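Local coordinates for protein adenylyltransferase and sulfurtransferase uba4 (Chaetomium thermophilum, PDB 6YUB) that probably activates a ubiquitin-like sulfur carrier by C-terminal adenylation and then thiocarboxylates it, serving tRNA wobble-uridine thiolation and molybdenum cofactor synthesis, at residues C186-P191 with L269-R274; G204-V209 with Y255-A260; I318-Y323 with K429-E434. All coordinates share one frame; numbering follows the deposited sequence.

Following the chain from the N terminus, residues 186-191 open the first loop, at the end of the short helix 184-187. Interaction 2 is nested inside it: 204-209, at the start of helix 207-227, meets 255-260, just after strand 249-254. Interaction 1 then closes when 269-274 runs off strand 266-270, the last strand of the mixed sheet in the ThiF-family part, and returns to the zinc-binding region. Interaction 3 comes later in series: 318-323 and 429-434 join the first and last strand-helix units of the rhodanese-like part, whose strands 317-319 and 421-425 are neighbours in a parallel sheet. The three are separate, with interactions 1 and 3 nearest, about 10 Å apart between nearest atoms.

Interaction 1. Residues C186-P191 with L269-R274; sequences CCFKKP and LKMGGR. With ZN (zinc ion), chain D.
Met271 reaches across to Cys187 and Phe188 with its terminal methyl, while Cys186, the residue before Cys187, faces Arg274 beside the zinc ion. The methionine lies at about a right angle to the phenylalanine side chain. Bends at chi2 (-62°) and chi3 (-107°) fold the thioether over and set CE against Cys187, 3.3 Å from CB of that residue, a tight fit for two carbons. Met271 CE is also 3.4 Å from Cys187 SG, and it approaches the Phe188 ring obliquely, 4.1 Å from CZ. Ile164 and Leu250, from strands 160-166 and 249-254, add to this apolar cluster. At the other end, Cys186 SG, in one of its two conformers, lies 3.9 Å from Arg274 CA; the arginine side chain starts away from the cysteine, and its guanidinium bonds to Thr171 O, Pro172 O and Val175 O. Cys186 SG binds zinc at 2.3 Å, and Cys183, Cys278 and Cys281 complete the Cys4 site. No hydrogen bond joins the two segments. Contact therefore rests on apolar and sulfur packing, with the metal linking helix 184-187 to the chain just beyond Arg274; four cysteine ligands are consistent with a structural zinc.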
# COMPACT_ATOMS: atom_id res chain seq x y z
N CYS A 186 -20.03 -13.55 0.98
CA CYS A 186 -20.81 -12.32 1.06
C CYS A 186 -20.33 -11.30 0.03
O CYS A 186 -21.13 -10.53 -0.51
CB CYS A 186 -20.71 -11.71 2.46
SG CYS A 186 -21.56 -12.62 3.77
N CYS A 187 -19.03 -11.28 -0.25
CA CYS A 187 -18.43 -10.28 -1.12
C CYS A 187 -18.39 -10.71 -2.58
O CYS A 187 -18.62 -9.88 -3.47
CB CYS A 187 -17.01 -9.95 -0.64
SG CYS A 187 -16.96 -9.00 0.90
N PHE A 188 -18.09 -11.98 -2.85
CA PHE A 188 -17.99 -12.50 -4.21
C PHE A 188 -18.76 -13.82 -4.28
O PHE A 188 -18.20 -14.89 -4.04
CB PHE A 188 -16.53 -12.70 -4.62
CG PHE A 188 -15.66 -11.50 -4.38
CD1 PHE A 188 -15.02 -11.33 -3.16
CD2 PHE A 188 -15.47 -10.54 -5.36
CE1 PHE A 188 -14.22 -10.23 -2.92
CE2 PHE A 188 -14.67 -9.44 -5.13
CZ PHE A 188 -14.04 -9.29 -3.91
N LYS A 189 -20.05 -13.74 -4.61
CA LYS A 189 -20.82 -14.95 -4.89
C LYS A 189 -20.24 -15.65 -6.11
O LYS A 189 -20.02 -15.02 -7.15
CB LYS A 189 -22.29 -14.60 -5.11
N LYS A 190 -19.99 -16.95 -5.98
CA LYS A 190 -19.24 -17.68 -6.99
C LYS A 190 -19.85 -17.44 -8.37
O LYS A 190 -21.08 -17.38 -8.50
CB LYS A 190 -19.23 -19.17 -6.66
N PRO A 191 -19.02 -17.30 -9.43
CA PRO A 191 -19.54 -17.09 -10.78
C PRO A 191 -20.54 -18.16 -11.22
O PRO A 191 -20.86 -18.22 -12.40
CB PRO A 191 -18.28 -17.14 -11.66
CG PRO A 191 -17.17 -16.75 -10.74
CD PRO A 191 -17.55 -17.31 -9.39
N LEU A 269 -12.71 0.12 -2.56
CA LEU A 269 -14.16 0.02 -2.60
C LEU A 269 -14.68 -0.46 -1.25
O LEU A 269 -14.18 -1.46 -0.71
CB LEU A 269 -14.61 -0.94 -3.70
CG LEU A 269 -14.02 -0.66 -5.09
CD1 LEU A 269 -14.42 -1.74 -6.08
CD2 LEU A 269 -14.46 0.71 -5.58
N LYS A 270 -15.66 0.25 -0.71
CA LYS A 270 -16.26 -0.12 0.57
C LYS A 270 -17.27 -1.25 0.36
O LYS A 270 -18.14 -1.17 -0.51
CB LYS A 270 -16.93 1.09 1.21
CG LYS A 270 -17.61 0.80 2.54
CD LYS A 270 -17.57 2.01 3.46
CE LYS A 270 -18.67 1.95 4.50
NZ LYS A 270 -18.28 2.64 5.76
N MET A 271 -17.14 -2.30 1.17
CA MET A 271 -18.01 -3.46 1.08
C MET A 271 -19.12 -3.37 2.12
O MET A 271 -18.97 -2.72 3.16
CB MET A 271 -17.23 -4.76 1.29
CG MET A 271 -16.12 -4.99 0.29
SD MET A 271 -16.72 -5.14 -1.41
CE MET A 271 -16.50 -6.88 -1.69
N GLY A 272 -20.24 -4.02 1.83
CA GLY A 272 -21.27 -4.19 2.82
C GLY A 272 -20.88 -5.23 3.86
O GLY A 272 -19.90 -5.97 3.72
N GLY A 273 -21.65 -5.29 4.93
CA GLY A 273 -21.43 -6.25 6.00
C GLY A 273 -21.87 -7.64 5.58
O GLY A 273 -22.05 -7.96 4.41
N ARG A 274 -22.04 -8.49 6.60
CA ARG A 274 -22.51 -9.86 6.36
C ARG A 274 -23.87 -9.85 5.67
O ARG A 274 -24.77 -9.10 6.05
CB ARG A 274 -22.59 -10.62 7.69
CG ARG A 274 -23.39 -11.91 7.64
CD ARG A 274 -23.29 -12.65 8.97
NE ARG A 274 -21.96 -13.21 9.19
CZ ARG A 274 -21.55 -13.73 10.35
NH1 ARG A 274 -22.36 -13.75 11.40
NH2 ARG A 274 -20.32 -14.22 10.45
ZN ZN D . -20.64 -14.66 4.09

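Interaction 2. Residues G204-V209 with Y255-A260; sequences GIMGPV and YDLNSA
Tyr255 packs against Met206, Pro208 and Val209 where the N-terminal turn of helix 207-227 meets the loop after strand 249-254, within the adenylating fold of the HesA/MoeB/ThiF family. The contacts across it are apolar. Val209 CG2 comes within 3.6 Å of Tyr255 CB. Met206, at the N-cap position, crosses the tyrosine at about a right angle, its CG 4.0 Å from Tyr255 CE2; Pro208 CB approaches the other ortho carbon of the phenol, Tyr255 CE1, at 4.5 Å. Bent along its chain, Met206 also brings CE to 4.4 Å from Leu257 CD2. With CG anti to the backbone N (chi1 -175°), the tyrosine brings its ring to Met206, Pro208 and Val209, all of which meet it obliquely. Polar contacts lie at the dimer interface: Tyr255 OH bonds to Gly220 O of the neighbouring subunit, and Leu257 O to Ser228 OG there. Truncation of Tyr255 to an alanine here would probably open a gap beside Met206 and Val209 and take the hydroxyl's bond away from that Gly220 O. A type I turn runs from Asp256 to Ser259, with an Asx turn in which Asn258 N meets Asp256 OD1 at 3.1 Å from above the carboxylate plane.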
# COMPACT_ATOMS: atom_id res chain seq x y z
N GLY A 204 -0.03 -14.17 -17.29
CA GLY A 204 1.19 -13.97 -16.54
C GLY A 204 0.96 -13.17 -15.27
O GLY A 204 -0.18 -12.89 -14.90
N ILE A 205 2.05 -12.83 -14.59
CA ILE A 205 1.99 -11.98 -13.40
C ILE A 205 3.24 -11.11 -13.38
O ILE A 205 4.33 -11.55 -13.76
CB ILE A 205 1.88 -12.81 -12.10
CG1 ILE A 205 0.56 -13.59 -12.09
CG2 ILE A 205 1.99 -11.91 -10.88
CD1 ILE A 205 0.21 -14.22 -10.75
N MET A 206 3.07 -9.86 -12.94
CA MET A 206 4.17 -8.94 -12.71
C MET A 206 4.52 -8.96 -11.22
O MET A 206 3.62 -8.92 -10.37
CB MET A 206 3.80 -7.52 -13.14
CG MET A 206 3.47 -7.37 -14.62
SD MET A 206 4.82 -7.80 -15.73
CE MET A 206 6.10 -6.67 -15.18
N GLY A 207 5.81 -9.04 -10.92
CA GLY A 207 6.28 -9.13 -9.56
C GLY A 207 5.76 -8.02 -8.65
O GLY A 207 5.26 -8.27 -7.55
N PRO A 208 5.89 -6.77 -9.10
CA PRO A 208 5.41 -5.66 -8.26
C PRO A 208 3.96 -5.80 -7.84
O PRO A 208 3.60 -5.43 -6.72
CB PRO A 208 5.65 -4.42 -9.14
CG PRO A 208 6.76 -4.82 -10.06
CD PRO A 208 6.56 -6.30 -10.33
N VAL A 209 3.10 -6.32 -8.72
CA VAL A 209 1.68 -6.42 -8.41
C VAL A 209 1.47 -7.34 -7.21
O VAL A 209 0.87 -6.96 -6.20
CB VAL A 209 0.88 -6.89 -9.63
CG1 VAL A 209 -0.62 -6.80 -9.36
CG2 VAL A 209 1.24 -6.08 -10.86
N TYR A 255 -2.28 -2.27 -12.44
CA TYR A 255 -0.93 -2.04 -12.95
C TYR A 255 -0.98 -2.06 -14.47
O TYR A 255 -1.06 -3.13 -15.09
CB TYR A 255 0.02 -3.11 -12.40
CG TYR A 255 1.48 -2.92 -12.75
CD1 TYR A 255 2.30 -2.10 -11.99
CD2 TYR A 255 2.04 -3.57 -13.84
CE1 TYR A 255 3.64 -1.93 -12.30
CE2 TYR A 255 3.37 -3.41 -14.17
CZ TYR A 255 4.17 -2.58 -13.39
OH TYR A 255 5.49 -2.42 -13.72
N ASP A 256 -0.94 -0.88 -15.07
CA ASP A 256 -0.98 -0.70 -16.52
C ASP A 256 0.41 -0.31 -17.00
O ASP A 256 0.91 0.76 -16.65
CB ASP A 256 -2.00 0.36 -16.91
CG ASP A 256 -2.02 0.64 -18.40
OD1 ASP A 256 -1.35 -0.08 -19.17
OD2 ASP A 256 -2.71 1.60 -18.81
N LEU A 257 1.03 -1.18 -17.80
CA LEU A 257 2.41 -0.97 -18.21
C LEU A 257 2.61 0.30 -19.02
O LEU A 257 3.75 0.76 -19.16
CB LEU A 257 2.90 -2.18 -19.03
CG LEU A 257 3.16 -3.45 -18.24
CD1 LEU A 257 3.30 -4.65 -19.18
CD2 LEU A 257 4.42 -3.30 -17.39
N ASN A 258 1.53 0.89 -19.54
CA ASN A 258 1.63 2.07 -20.40
C ASN A 258 1.09 3.33 -19.73
O ASN A 258 0.62 4.24 -20.41
CB ASN A 258 0.91 1.82 -21.72
CG ASN A 258 1.30 2.81 -22.80
OD1 ASN A 258 2.46 3.22 -22.88
ND2 ASN A 258 0.34 3.20 -23.63
N SER A 259 1.15 3.39 -18.40
CA SER A 259 0.68 4.58 -17.69
C SER A 259 1.23 4.58 -16.28
O SER A 259 1.05 3.60 -15.54
CB SER A 259 -0.85 4.64 -17.67
OG SER A 259 -1.31 5.59 -16.72
N ALA A 260 1.90 5.67 -15.90
CA ALA A 260 2.41 5.83 -14.55
C ALA A 260 1.27 5.90 -13.54
O ALA A 260 0.09 5.85 -13.93
CB ALA A 260 3.28 7.08 -14.45

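Interaction 3. Residues I318-Y323 with K429-E434; sequences ITATAY and KAWRDE
In the rhodanese-like domain, the N terminus of helix 320-328 is received by Glu434, the last residue of helix 427-434, with Ala320 and Thr321 as its partners. The glutamate leaves its helix with CG beside the backbone N (chi1 -60°) and then extends, crossing the threonine at about a right angle and presenting its carboxylate to the first turn of the other helix. Glu434 OE1 accepts from Thr321 OG1 at 2.6 Å through its anti lone pair, the one facing away from OE2. The same oxygen takes a second, longer bond from Thr321 N at 3.3 Å, bent to 136° at the hydrogen, which arrives from above the carboxylate plane. The other oxygen works through water: Ala320 N donates to a water at 2.8 Å, and that water donates to Glu434 OE2 at 2.7 Å. The third amide of the turn is capped locally, Ala322 N bonding to Thr319 OG1 at 2.9 Å. A carboxylate at a helix N terminus would be expected to interact favourably with the dipole, and Arg268 of the neighbouring subunit adds a salt bridge to Glu434 OE1.

Below this polar end the packing is apolar. Ala320 CB sits close to the opposite helix backbone, 3.8 Å from Trp431 N, and also touches Ala430. With chi1 at -178°, the indole of Trp431 extends from its helix toward the first one; Trp431 CZ3 meets the edge of the Tyr323 ring, close to the tyrosine plane and 3.8 Å from Tyr323 CD2. Tyr323 OH bonds to His335. Strands 317-319 and 421-425, which precede the two helices, lie side by side, so the contact joins the first and last strand-helix units of the five-stranded parallel sheet typical of a rhodanese alpha/beta fold.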
# COMPACT_ATOMS: atom_id res chain seq x y z
N ILE A 318 -16.22 11.69 1.11
CA ILE A 318 -15.85 12.42 -0.10
C ILE A 318 -14.64 13.29 0.23
O ILE A 318 -14.54 13.83 1.33
CB ILE A 318 -17.02 13.27 -0.63
CG1 ILE A 318 -16.64 13.92 -1.97
CG2 ILE A 318 -17.42 14.34 0.38
CD1 ILE A 318 -17.82 14.51 -2.71
N THR A 319 -13.73 13.41 -0.73
CA THR A 319 -12.55 14.24 -0.54
C THR A 319 -12.90 15.71 -0.71
O THR A 319 -13.85 16.07 -1.42
CB THR A 319 -11.45 13.85 -1.53
OG1 THR A 319 -11.93 14.03 -2.87
CG2 THR A 319 -11.03 12.39 -1.34
N ALA A 320 -12.13 16.57 -0.05
CA ALA A 320 -12.28 18.01 -0.26
C ALA A 320 -12.15 18.35 -1.74
O ALA A 320 -12.88 19.20 -2.26
CB ALA A 320 -11.24 18.77 0.56
N THR A 321 -11.23 17.67 -2.44
CA THR A 321 -11.07 17.90 -3.87
C THR A 321 -12.34 17.55 -4.63
O THR A 321 -12.85 18.35 -5.42
CB THR A 321 -9.89 17.08 -4.40
OG1 THR A 321 -8.70 17.44 -3.68
CG2 THR A 321 -9.69 17.32 -5.89
N ALA A 322 -12.88 16.34 -4.40
CA ALA A 322 -14.04 15.90 -5.15
C ALA A 322 -15.27 16.73 -4.82
O ALA A 322 -16.05 17.08 -5.72
CB ALA A 322 -14.31 14.42 -4.88
N TYR A 323 -15.48 17.06 -3.55
CA TYR A 323 -16.61 17.90 -3.18
C TYR A 323 -16.55 19.25 -3.89
O TYR A 323 -17.56 19.74 -4.40
CB TYR A 323 -16.68 18.10 -1.67
CG TYR A 323 -17.83 19.00 -1.26
CD1 TYR A 323 -19.12 18.51 -1.20
CD2 TYR A 323 -17.62 20.33 -0.94
CE1 TYR A 323 -20.18 19.32 -0.82
CE2 TYR A 323 -18.66 21.15 -0.57
CZ TYR A 323 -19.95 20.64 -0.52
OH TYR A 323 -21.00 21.45 -0.15
N LYS A 429 -9.19 21.39 7.32
CA LYS A 429 -7.76 21.40 7.05
C LYS A 429 -7.47 20.88 5.65
O LYS A 429 -6.69 21.48 4.90
CB LYS A 429 -7.01 20.57 8.10
CG LYS A 429 -5.50 20.54 7.89
CD LYS A 429 -4.84 19.44 8.72
CE LYS A 429 -3.66 18.83 7.98
NZ LYS A 429 -2.56 19.81 7.72
N ALA A 430 -8.09 19.76 5.28
CA ALA A 430 -7.91 19.23 3.93
C ALA A 430 -8.47 20.20 2.89
O ALA A 430 -7.90 20.34 1.80
CB ALA A 430 -8.59 17.86 3.82
N TRP A 431 -9.57 20.88 3.22
CA TRP A 431 -10.09 21.91 2.33
C TRP A 431 -9.04 22.98 2.06
O TRP A 431 -8.83 23.39 0.91
CB TRP A 431 -11.34 22.54 2.94
CG TRP A 431 -11.98 23.58 2.08
CD1 TRP A 431 -11.79 24.94 2.15
CD2 TRP A 431 -12.92 23.37 1.02
NE1 TRP A 431 -12.56 25.57 1.20
CE2 TRP A 431 -13.26 24.63 0.49
CE3 TRP A 431 -13.51 22.22 0.47
CZ2 TRP A 431 -14.15 24.78 -0.57
CZ3 TRP A 431 -14.40 22.38 -0.58
CH2 TRP A 431 -14.71 23.64 -1.09
N ARG A 432 -8.34 23.42 3.11
CA ARG A 432 -7.27 24.39 2.93
C ARG A 432 -6.14 23.81 2.09
O ARG A 432 -5.66 24.45 1.15
CB ARG A 432 -6.74 24.82 4.30
CG ARG A 432 -5.68 25.91 4.25
CD ARG A 432 -5.00 26.03 5.61
NE ARG A 432 -3.70 25.36 5.62
CZ ARG A 432 -3.07 24.97 6.73
NH1 ARG A 432 -1.89 24.38 6.64
NH2 ARG A 432 -3.63 25.16 7.92
N ASP A 433 -5.71 22.58 2.41
CA ASP A 433 -4.54 22.01 1.76
C ASP A 433 -4.82 21.64 0.31
O ASP A 433 -3.90 21.68 -0.53
CB ASP A 433 -4.07 20.77 2.53
CG ASP A 433 -3.59 21.11 3.93
OD1 ASP A 433 -3.41 22.31 4.23
OD2 ASP A 433 -3.39 20.17 4.73
N GLU A 434 -6.06 21.28 -0.02
CA GLU A 434 -6.37 20.75 -1.34
C GLU A 434 -7.09 21.71 -2.26
O GLU A 434 -6.98 21.57 -3.48
CB GLU A 434 -7.24 19.49 -1.20
CG GLU A 434 -6.61 18.36 -0.41
CD GLU A 434 -7.55 17.18 -0.26
OE1 GLU A 434 -8.31 16.89 -1.21
OE2 GLU A 434 -7.54 16.54 0.82
O HOH W 1 -9.97 15.59 1.49